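Local structure of glutamate--tRNA ligase (Methanothermobacter thermautotrophicus, 3AII) at residues V237-W251 with A298-L310. The protein probably attaches glutamate to tRNA in two steps, activating it with ATP to Glu-AMP and then transferring it to the tRNA acceptor end. Sequence-based numbering, arbitrary orientation.
Sequences VKTDLNHPNPAIRDW and ANREKQEYLYRHL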
ATOM      1  N   VAL A 237     -30.339  -2.305  15.619  1.00 18.25           N
ATOM      2  CA  VAL A 237     -30.581  -3.735  15.543  1.00 15.56           C
ATOM      3  C   VAL A 237     -30.867  -4.220  16.959  1.00 20.12           C
ATOM      4  O   VAL A 237     -30.146  -3.871  17.883  1.00 23.92           O
ATOM      5  CB  VAL A 237     -29.350  -4.453  15.001  1.00 17.66           C
ATOM      6  CG1 VAL A 237     -29.575  -5.960  14.968  1.00 21.47           C
ATOM      7  CG2 VAL A 237     -29.006  -3.921  13.603  1.00 17.99           C
ATOM      8  N   LYS A 238     -31.907  -5.025  17.140  1.00 18.89           N
ATOM      9  CA  LYS A 238     -32.165  -5.560  18.470  1.00 20.87           C
ATOM     10  C   LYS A 238     -31.165  -6.669  18.748  1.00 24.05           C
ATOM     11  O   LYS A 238     -31.122  -7.660  18.025  1.00 26.64           O
ATOM     12  CB  LYS A 238     -33.600  -6.088  18.578  1.00 24.84           C
ATOM     13  CG  LYS A 238     -34.670  -5.010  18.429  1.00 22.17           C
ATOM     14  CD  LYS A 238     -36.083  -5.553  18.666  1.00 26.66           C
ATOM     15  CE  LYS A 238     -37.114  -4.452  18.447  1.00 27.32           C
ATOM     16  NZ  LYS A 238     -38.525  -4.858  18.791  1.00 30.85           N
ATOM     17  N   THR A 239     -30.343  -6.493  19.780  1.00 23.74           N
ATOM     18  CA  THR A 239     -29.417  -7.541  20.187  1.00 21.19           C
ATOM     19  C   THR A 239     -29.734  -7.959  21.617  1.00 24.45           C
ATOM     20  O   THR A 239     -30.821  -8.450  21.881  1.00 30.11           O
ATOM     21  CB  THR A 239     -27.952  -7.117  20.022  1.00 27.50           C
ATOM     22  OG1 THR A 239     -27.651  -6.034  20.911  1.00 23.65           O
ATOM     23  CG2 THR A 239     -27.711  -6.667  18.578  1.00 20.34           C
ATOM     24  N   ASP A 240     -28.784  -7.764  22.521  1.00 25.85           N
ATOM     25  CA  ASP A 240     -28.964  -8.096  23.929  1.00 29.36           C
ATOM     26  C   ASP A 240     -28.599  -6.858  24.726  1.00 30.87           C
ATOM     27  O   ASP A 240     -27.449  -6.431  24.704  1.00 29.78           O
ATOM     28  CB  ASP A 240     -28.046  -9.263  24.306  1.00 32.60           C
ATOM     29  CG  ASP A 240     -27.922  -9.459  25.811  1.00 40.79           C
ATOM     30  OD1 ASP A 240     -28.740  -8.899  26.566  1.00 42.02           O
ATOM     31  OD2 ASP A 240     -26.997 -10.183  26.240  1.00 53.57           O
ATOM     32  N   LEU A 241     -29.573  -6.266  25.413  1.00 27.95           N
ATOM     33  CA  LEU A 241     -29.295  -5.049  26.173  1.00 35.05           C
ATOM     34  C   LEU A 241     -28.406  -5.324  27.384  1.00 38.18           C
ATOM     35  O   LEU A 241     -27.889  -4.399  28.006  1.00 30.93           O
ATOM     36  CB  LEU A 241     -30.578  -4.345  26.609  1.00 33.85           C
ATOM     37  CG  LEU A 241     -31.394  -3.627  25.533  1.00 27.00           C
ATOM     38  CD1 LEU A 241     -32.573  -2.920  26.171  1.00 32.06           C
ATOM     39  CD2 LEU A 241     -30.535  -2.642  24.757  1.00 40.64           C
ATOM     40  N   ASN A 242     -28.225  -6.597  27.711  1.00 36.85           N
ATOM     41  CA  ASN A 242     -27.349  -6.966  28.814  1.00 40.11           C
ATOM     42  C   ASN A 242     -26.029  -7.579  28.365  1.00 47.21           C
ATOM     43  O   ASN A 242     -25.344  -8.233  29.150  1.00 37.67           O
ATOM     44  CB  ASN A 242     -28.075  -7.906  29.776  1.00 36.66           C
ATOM     45  CG  ASN A 242     -29.153  -7.199  30.557  1.00 45.21           C
ATOM     46  OD1 ASN A 242     -30.343  -7.363  30.291  1.00 48.52           O
ATOM     47  ND2 ASN A 242     -28.741  -6.384  31.516  1.00 31.98           N
ATOM     48  N   HIS A 243     -25.673  -7.364  27.103  1.00 35.61           N
ATOM     49  CA  HIS A 243     -24.439  -7.915  26.562  1.00 30.01           C
ATOM     50  C   HIS A 243     -23.229  -7.415  27.350  1.00 29.44           C
ATOM     51  O   HIS A 243     -23.126  -6.225  27.647  1.00 36.05           O
ATOM     52  CB  HIS A 243     -24.276  -7.543  25.085  1.00 31.17           C
ATOM     53  CG  HIS A 243     -23.337  -8.438  24.340  1.00 30.05           C
ATOM     54  ND1 HIS A 243     -21.971  -8.412  24.534  1.00 31.52           N
ATOM     55  CD2 HIS A 243     -23.566  -9.386  23.400  1.00 30.79           C
ATOM     56  CE1 HIS A 243     -21.401  -9.309  23.748  1.00 35.90           C
ATOM     57  NE2 HIS A 243     -22.346  -9.913  23.049  1.00 35.82           N
ATOM     58  N   PRO A 244     -22.305  -8.328  27.682  1.00 42.94           N
ATOM     59  CA  PRO A 244     -21.055  -7.981  28.365  1.00 46.34           C
ATOM     60  C   PRO A 244     -20.323  -6.820  27.691  1.00 48.50           C
ATOM     61  O   PRO A 244     -19.696  -6.009  28.371  1.00 45.92           O
ATOM     62  CB  PRO A 244     -20.231  -9.265  28.250  1.00 45.72           C
ATOM     63  CG  PRO A 244     -21.242 -10.351  28.194  1.00 47.19           C
ATOM     64  CD  PRO A 244     -22.430  -9.781  27.459  1.00 45.41           C
ATOM     65  N   ASN A 245     -20.398  -6.744  26.366  1.00 34.54           N
ATOM     66  CA  ASN A 245     -19.787  -5.647  25.621  1.00 33.99           C
ATOM     67  C   ASN A 245     -20.821  -4.590  25.226  1.00 39.62           C
ATOM     68  O   ASN A 245     -21.628  -4.804  24.322  1.00 36.55           O
ATOM     69  CB  ASN A 245     -19.068  -6.187  24.382  1.00 30.80           C
ATOM     70  CG  ASN A 245     -18.351  -5.102  23.590  1.00 35.32           C
ATOM     71  OD1 ASN A 245     -18.466  -3.915  23.890  1.00 42.82           O
ATOM     72  ND2 ASN A 245     -17.619  -5.510  22.562  1.00 40.53           N
ATOM     73  N   PRO A 246     -20.787  -3.433  25.896  1.00 39.95           N
ATOM     74  CA  PRO A 246     -21.800  -2.382  25.729  1.00 32.44           C
ATOM     75  C   PRO A 246     -21.963  -1.924  24.278  1.00 36.31           C
ATOM     76  O   PRO A 246     -23.056  -1.502  23.894  1.00 28.78           O
ATOM     77  CB  PRO A 246     -21.257  -1.233  26.587  1.00 61.34           C
ATOM     78  CG  PRO A 246     -19.783  -1.500  26.703  1.00 55.73           C
ATOM     79  CD  PRO A 246     -19.667  -2.993  26.747  1.00 51.39           C
ATOM     80  N   ALA A 247     -20.894  -2.003  23.492  1.00 31.04           N
ATOM     81  CA  ALA A 247     -20.928  -1.549  22.103  1.00 31.05           C
ATOM     82  C   ALA A 247     -21.828  -2.424  21.237  1.00 36.92           C
ATOM     83  O   ALA A 247     -22.361  -1.972  20.224  1.00 31.43           O
ATOM     84  CB  ALA A 247     -19.530  -1.505  21.524  1.00 38.64           C
ATOM     85  N   ILE A 248     -21.990  -3.679  21.637  1.00 31.31           N
ATOM     86  CA  ILE A 248     -22.803  -4.617  20.868  1.00 34.46           C
ATOM     87  C   ILE A 248     -24.299  -4.449  21.173  1.00 29.08           C
ATOM     88  O   ILE A 248     -25.166  -4.933  20.429  1.00 24.82           O
ATOM     89  CB  ILE A 248     -22.321  -6.065  21.107  1.00 24.47           C
ATOM     90  CG1 ILE A 248     -20.861  -6.201  20.658  1.00 31.35           C
ATOM     91  CG2 ILE A 248     -23.204  -7.062  20.374  1.00 27.61           C
ATOM     92  CD1 ILE A 248     -20.275  -7.563  20.921  1.00 45.23           C
ATOM     93  N   ARG A 249     -24.600  -3.738  22.256  1.00 24.72           N
ATOM     94  CA  ARG A 249     -25.980  -3.509  22.679  1.00 25.88           C
ATOM     95  C   ARG A 249     -26.765  -2.617  21.710  1.00 21.60           C
ATOM     96  O   ARG A 249     -26.452  -1.440  21.544  1.00 26.07           O
ATOM     97  CB  ARG A 249     -26.008  -2.904  24.085  1.00 29.23           C
ATOM     98  CG  ARG A 249     -25.491  -3.844  25.166  1.00 35.14           C
ATOM     99  CD  ARG A 249     -25.500  -3.166  26.529  1.00 32.57           C
ATOM    100  NE  ARG A 249     -24.823  -3.985  27.529  1.00 33.84           N
ATOM    101  CZ  ARG A 249     -24.807  -3.714  28.830  1.00 41.26           C
ATOM    102  NH1 ARG A 249     -25.436  -2.641  29.294  1.00 40.90           N
ATOM    103  NH2 ARG A 249     -24.165  -4.520  29.666  1.00 45.14           N
ATOM    104  N   ASP A 250     -27.777  -3.198  21.072  1.00 21.94           N
ATOM    105  CA  ASP A 250     -28.619  -2.501  20.087  1.00 22.72           C
ATOM    106  C   ASP A 250     -27.872  -1.501  19.195  1.00 24.56           C
ATOM    107  O   ASP A 250     -28.178  -0.306  19.176  1.00 21.32           O
ATOM    108  CB  ASP A 250     -29.813  -1.822  20.763  1.00 21.01           C
ATOM    109  CG  ASP A 250     -30.846  -2.824  21.277  1.00 19.49           C
ATOM    110  OD1 ASP A 250     -30.520  -4.028  21.366  1.00 24.16           O
ATOM    111  OD2 ASP A 250     -31.978  -2.406  21.572  1.00 22.53           O
ATOM    112  N   TRP A 251     -26.918  -2.010  18.426  1.00 17.98           N
ATOM    113  CA  TRP A 251     -26.066  -1.163  17.611  1.00 16.48           C
ATOM    114  C   TRP A 251     -26.805  -0.562  16.412  1.00 19.38           C
ATOM    115  O   TRP A 251     -27.820  -1.097  15.950  1.00 19.65           O
ATOM    116  CB  TRP A 251     -24.816  -1.944  17.175  1.00 21.37           C
ATOM    117  CG  TRP A 251     -25.078  -3.221  16.416  1.00 18.44           C
ATOM    118  CD1 TRP A 251     -25.229  -4.482  16.935  1.00 17.54           C
ATOM    119  CD2 TRP A 251     -25.155  -3.366  14.988  1.00 19.50           C
ATOM    120  NE1 TRP A 251     -25.435  -5.391  15.917  1.00 21.51           N
ATOM    121  CE2 TRP A 251     -25.381  -4.733  14.715  1.00 19.59           C
ATOM    122  CE3 TRP A 251     -25.054  -2.468  13.920  1.00 18.60           C
ATOM    123  CZ2 TRP A 251     -25.510  -5.226  13.409  1.00 16.14           C
ATOM    124  CZ3 TRP A 251     -25.187  -2.958  12.621  1.00 18.85           C
ATOM    125  CH2 TRP A 251     -25.418  -4.323  12.378  1.00 19.19           C
ATOM    126  N   ALA A 298     -15.529  -7.749  17.743  1.00 61.42           N
ATOM    127  CA  ALA A 298     -16.581  -6.745  17.837  1.00 39.73           C
ATOM    128  C   ALA A 298     -17.531  -6.845  16.649  1.00 40.04           C
ATOM    129  O   ALA A 298     -18.721  -7.105  16.812  1.00 31.10           O
ATOM    130  CB  ALA A 298     -15.974  -5.346  17.912  1.00 50.45           C
ATOM    131  N   ASN A 299     -16.993  -6.652  15.451  1.00 34.95           N
ATOM    132  CA  ASN A 299     -17.809  -6.643  14.243  1.00 37.00           C
ATOM    133  C   ASN A 299     -18.534  -7.965  13.975  1.00 40.87           C
ATOM    134  O   ASN A 299     -19.734  -7.969  13.708  1.00 30.29           O
ATOM    135  CB  ASN A 299     -16.976  -6.208  13.029  1.00 27.86           C
ATOM    136  CG  ASN A 299     -16.462  -4.780  13.148  1.00 44.84           C
ATOM    137  OD1 ASN A 299     -17.027  -3.954  13.874  1.00 40.41           O
ATOM    138  ND2 ASN A 299     -15.385  -4.480  12.426  1.00 54.05           N
ATOM    139  N   ARG A 300     -17.821  -9.086  14.045  1.00 30.76           N
ATOM    140  CA  ARG A 300     -18.466 -10.384  13.850  1.00 30.47           C
ATOM    141  C   ARG A 300     -19.623 -10.586  14.836  1.00 26.69           C
ATOM    142  O   ARG A 300     -20.715 -11.006  14.455  1.00 28.13           O
ATOM    143  CB  ARG A 300     -17.461 -11.530  13.989  1.00 33.90           C
ATOM    144  CG  ARG A 300     -18.118 -12.901  14.133  1.00 32.32           C
ATOM    145  CD  ARG A 300     -17.091 -14.027  14.232  1.00 56.15           C
ATOM    146  NE  ARG A 300     -17.699 -15.279  14.688  1.00 47.39           N
ATOM    147  CZ  ARG A 300     -17.120 -16.473  14.606  1.00 64.00           C
ATOM    148  NH1 ARG A 300     -15.908 -16.597  14.077  1.00 60.22           N
ATOM    149  NH2 ARG A 300     -17.756 -17.550  15.048  1.00 68.20           N
ATOM    150  N   GLU A 301     -19.372 -10.303  16.110  1.00 26.52           N
ATOM    151  CA  GLU A 301     -20.401 -10.449  17.130  1.00 29.32           C
ATOM    152  C   GLU A 301     -21.633  -9.592  16.825  1.00 22.45           C
ATOM    153  O   GLU A 301     -22.760 -10.011  17.049  1.00 25.52           O
ATOM    154  CB  GLU A 301     -19.844 -10.073  18.505  1.00 32.83           C
ATOM    155  CG  GLU A 301     -18.855 -11.061  19.084  1.00 53.93           C
ATOM    156  CD  GLU A 301     -18.293 -10.590  20.412  1.00 78.46           C
ATOM    157  OE1 GLU A 301     -18.995 -10.721  21.438  1.00 70.09           O
ATOM    158  OE2 GLU A 301     -17.150 -10.082  20.429  1.00 85.88           O
ATOM    159  N   LYS A 302     -21.411  -8.381  16.324  1.00 24.12           N
ATOM    160  CA  LYS A 302     -22.527  -7.501  15.984  1.00 17.85           C
ATOM    161  C   LYS A 302     -23.332  -8.058  14.812  1.00 18.42           C
ATOM    162  O   LYS A 302     -24.561  -8.114  14.852  1.00 19.82           O
ATOM    163  CB  LYS A 302     -22.012  -6.097  15.654  1.00 23.11           C
ATOM    164  CG  LYS A 302     -21.353  -5.397  16.832  1.00 23.59           C
ATOM    165  CD  LYS A 302     -20.771  -4.058  16.407  1.00 36.13           C
ATOM    166  CE  LYS A 302     -20.226  -3.293  17.600  1.00 45.55           C
ATOM    167  NZ  LYS A 302     -19.536  -2.040  17.175  1.00 55.93           N
ATOM    168  N   GLN A 303     -22.626  -8.465  13.759  1.00 22.21           N
ATOM    169  CA  GLN A 303     -23.293  -8.968  12.563  1.00 19.92           C
ATOM    170  C   GLN A 303     -24.062 -10.262  12.797  1.00 22.85           C
ATOM    171  O   GLN A 303     -25.109 -10.496  12.188  1.00 19.62           O
ATOM    172  CB  GLN A 303     -22.266  -9.168  11.452  1.00 18.74           C
ATOM    173  CG  GLN A 303     -21.547  -7.883  11.072  1.00 21.43           C
ATOM    174  CD  GLN A 303     -20.492  -8.101  10.006  1.00 25.26           C
ATOM    175  OE1 GLN A 303     -19.571  -7.299   9.858  1.00 28.28           O
ATOM    176  NE2 GLN A 303     -20.620  -9.193   9.262  1.00 28.89           N
ATOM    177  N   GLU A 304     -23.546 -11.106  13.681  1.00 23.13           N
ATOM    178  CA  GLU A 304     -24.223 -12.361  13.998  1.00 29.44           C
ATOM    179  C   GLU A 304     -25.714 -12.170  14.328  1.00 23.62           C
ATOM    180  O   GLU A 304     -26.550 -12.983  13.940  1.00 22.43           O
ATOM    181  CB  GLU A 304     -23.483 -13.095  15.121  1.00 31.46           C
ATOM    182  CG  GLU A 304     -22.172 -13.721  14.667  1.00 46.31           C
ATOM    183  CD  GLU A 304     -21.357 -14.308  15.806  1.00 68.67           C
ATOM    184  OE1 GLU A 304     -21.751 -14.149  16.984  1.00 55.30           O
ATOM    185  OE2 GLU A 304     -20.311 -14.928  15.518  1.00 57.41           O
ATOM    186  N   TYR A 305     -26.056 -11.069  14.996  1.00 24.18           N
ATOM    187  CA  TYR A 305     -27.453 -10.777  15.331  1.00 23.40           C
ATOM    188  C   TYR A 305     -28.321 -10.530  14.108  1.00 19.01           C
ATOM    189  O   TYR A 305     -29.493 -10.891  14.077  1.00 24.62           O
ATOM    190  CB  TYR A 305     -27.549  -9.576  16.275  1.00 21.60           C
ATOM    191  CG  TYR A 305     -27.091  -9.891  17.675  1.00 21.75           C
ATOM    192  CD1 TYR A 305     -25.790  -9.615  18.080  1.00 21.18           C
ATOM    193  CD2 TYR A 305     -27.958 -10.464  18.592  1.00 24.58           C
ATOM    194  CE1 TYR A 305     -25.365  -9.913  19.357  1.00 26.35           C
ATOM    195  CE2 TYR A 305     -27.539 -10.761  19.871  1.00 17.94           C
ATOM    196  CZ  TYR A 305     -26.248 -10.487  20.246  1.00 25.22           C
ATOM    197  OH  TYR A 305     -25.835 -10.784  21.520  1.00 25.66           O
ATOM    198  N   LEU A 306     -27.728  -9.901  13.099  1.00 20.24           N
ATOM    199  CA  LEU A 306     -28.426  -9.633  11.849  0.51 20.69           C
ATOM    200  C   LEU A 306     -28.742 -10.923  11.127  1.00 15.87           C
ATOM    201  O   LEU A 306     -29.876 -11.143  10.702  1.00 20.64           O
ATOM    202  CB  LEU A 306     -27.562  -8.775  10.929  0.51 20.30           C
ATOM    203  CG  LEU A 306     -27.449  -7.291  11.230  0.51 20.88           C
ATOM    204  CD1 LEU A 306     -26.473  -6.674  10.245  0.51 12.92           C
ATOM    205  CD2 LEU A 306     -28.806  -6.630  11.120  0.51 24.24           C
ATOM    206  N   TYR A 307     -27.725 -11.777  10.987  1.00 18.58           N
ATOM    207  CA  TYR A 307     -27.888 -13.070  10.329  1.00 18.07           C
ATOM    208  C   TYR A 307     -28.967 -13.857  11.065  1.00 19.53           C
ATOM    209  O   TYR A 307     -29.862 -14.420  10.460  1.00 22.35           O
ATOM    210  CB  TYR A 307     -26.579 -13.864  10.334  1.00 19.54           C
ATOM    211  CG  TYR A 307     -25.536 -13.409   9.328  1.00 18.52           C
ATOM    212  CD1 TYR A 307     -25.594 -13.835   8.005  1.00 19.92           C
ATOM    213  CD2 TYR A 307     -24.500 -12.569   9.711  1.00 17.69           C
ATOM    214  CE1 TYR A 307     -24.631 -13.439   7.082  1.00 19.21           C
ATOM    215  CE2 TYR A 307     -23.524 -12.153   8.784  1.00 21.02           C
ATOM    216  CZ  TYR A 307     -23.610 -12.595   7.477  1.00 19.66           C
ATOM    217  OH  TYR A 307     -22.660 -12.206   6.561  1.00 22.38           O
ATOM    218  N   ARG A 308     -28.866 -13.866  12.387  1.00 20.54           N
ATOM    219  CA  ARG A 308     -29.859 -14.504  13.250  0.55 22.54           C
ATOM    220  C   ARG A 308     -31.284 -14.051  12.948  1.00 25.34           C
ATOM    221  O   ARG A 308     -32.188 -14.863  12.669  1.00 22.76           O
ATOM    222  CB  ARG A 308     -29.549 -14.173  14.712  0.55 24.60           C
ATOM    223  CG  ARG A 308     -28.467 -15.006  15.354  0.55 37.14           C
ATOM    224  CD  ARG A 308     -28.423 -14.710  16.843  0.55 36.86           C
ATOM    225  NE  ARG A 308     -29.762 -14.461  17.376  0.55 27.80           N
ATOM    226  CZ  ARG A 308     -30.011 -14.137  18.640  0.55 37.22           C
ATOM    227  NH1 ARG A 308     -31.256 -13.923  19.043  0.55 48.85           N
ATOM    228  NH2 ARG A 308     -29.012 -14.032  19.502  0.55 23.59           N
ATOM    229  N   HIS A 309     -31.495 -12.742  13.024  1.00 21.82           N
ATOM    230  CA  HIS A 309     -32.817 -12.168  12.848  1.00 20.80           C
ATOM    231  C   HIS A 309     -33.399 -12.407  11.472  1.00 29.21           C
ATOM    232  O   HIS A 309     -34.606 -12.571  11.336  1.00 24.92           O
ATOM    233  CB  HIS A 309     -32.801 -10.664  13.129  1.00 22.63           C
ATOM    234  CG  HIS A 309     -32.734 -10.324  14.581  1.00 28.11           C
ATOM    235  ND1 HIS A 309     -33.514 -10.958  15.526  1.00 40.07           N
ATOM    236  CD2 HIS A 309     -32.007  -9.399  15.249  1.00 22.45           C
ATOM    237  CE1 HIS A 309     -33.260 -10.446  16.717  1.00 49.27           C
ATOM    238  NE2 HIS A 309     -32.353  -9.496  16.576  1.00 28.51           N
ATOM    239  N   LEU A 310     -32.540 -12.426  10.460  1.00 18.83           N
ATOM    240  CA  LEU A 310     -32.996 -12.606   9.083  1.00 21.24           C
ATOM    241  C   LEU A 310     -33.092 -14.085   8.676  1.00 21.63           C
ATOM    242  O   LEU A 310     -33.562 -14.412   7.579  1.00 27.64           O
ATOM    243  CB  LEU A 310     -32.094 -11.816   8.133  1.00 21.32           C
ATOM    244  CG  LEU A 310     -32.263 -10.291   8.242  1.00 24.79           C
ATOM    245  CD1 LEU A 310     -31.092  -9.545   7.583  1.00 21.35           C
ATOM    246  CD2 LEU A 310     -33.597  -9.840   7.657  1.00 29.88           C
TER
HETATM  247  O   HOH W   1     -21.801   0.064  18.541  1.00 32.19           O
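T239 and Y305 form a CH-pi contact. T239 CB sits over the centre of the Y305 ring, 3.5 Å from its centroid. T239 OG1, between its backbone N and carbonyl carbon (chi1 65°), bonds back to I248 O, leaving CG2 to lie over Y305 CG on the same ring face. I248 CG2 meets Y305 CE1 at 3.7 Å, and Y305 OH lies at the H243 ring edge. With an alanine at Y305, a gap is likely to open under T239 and beside I248 CG2, and H243 CD2 would probably lose the nearby hydroxyl.

W251 is sandwiched. V237 CG2 lies over one face and K302 CB over the other. In one of two modelled conformers of L306, CD1 reaches the ring edge at CH2 and CD2 meets V237 CG2.

Two hydrogen bonds cross. H309 NE2 gives a short one to K238 O (2.6 Å), with the oxygen in the imidazole plane. W251 NE1 makes a weak, bent one to K302 O, with an N-H...O angle of 126°. A water bonded to A247 O links weakly to K302 NZ.

L182 of helix 172-184 also touches L306 and H309. The arrangement is a beta-hairpin connection, between antiparallel strands 234-237 and 252-256, packed on helix 299-310 within the class I synthetase catalytic region.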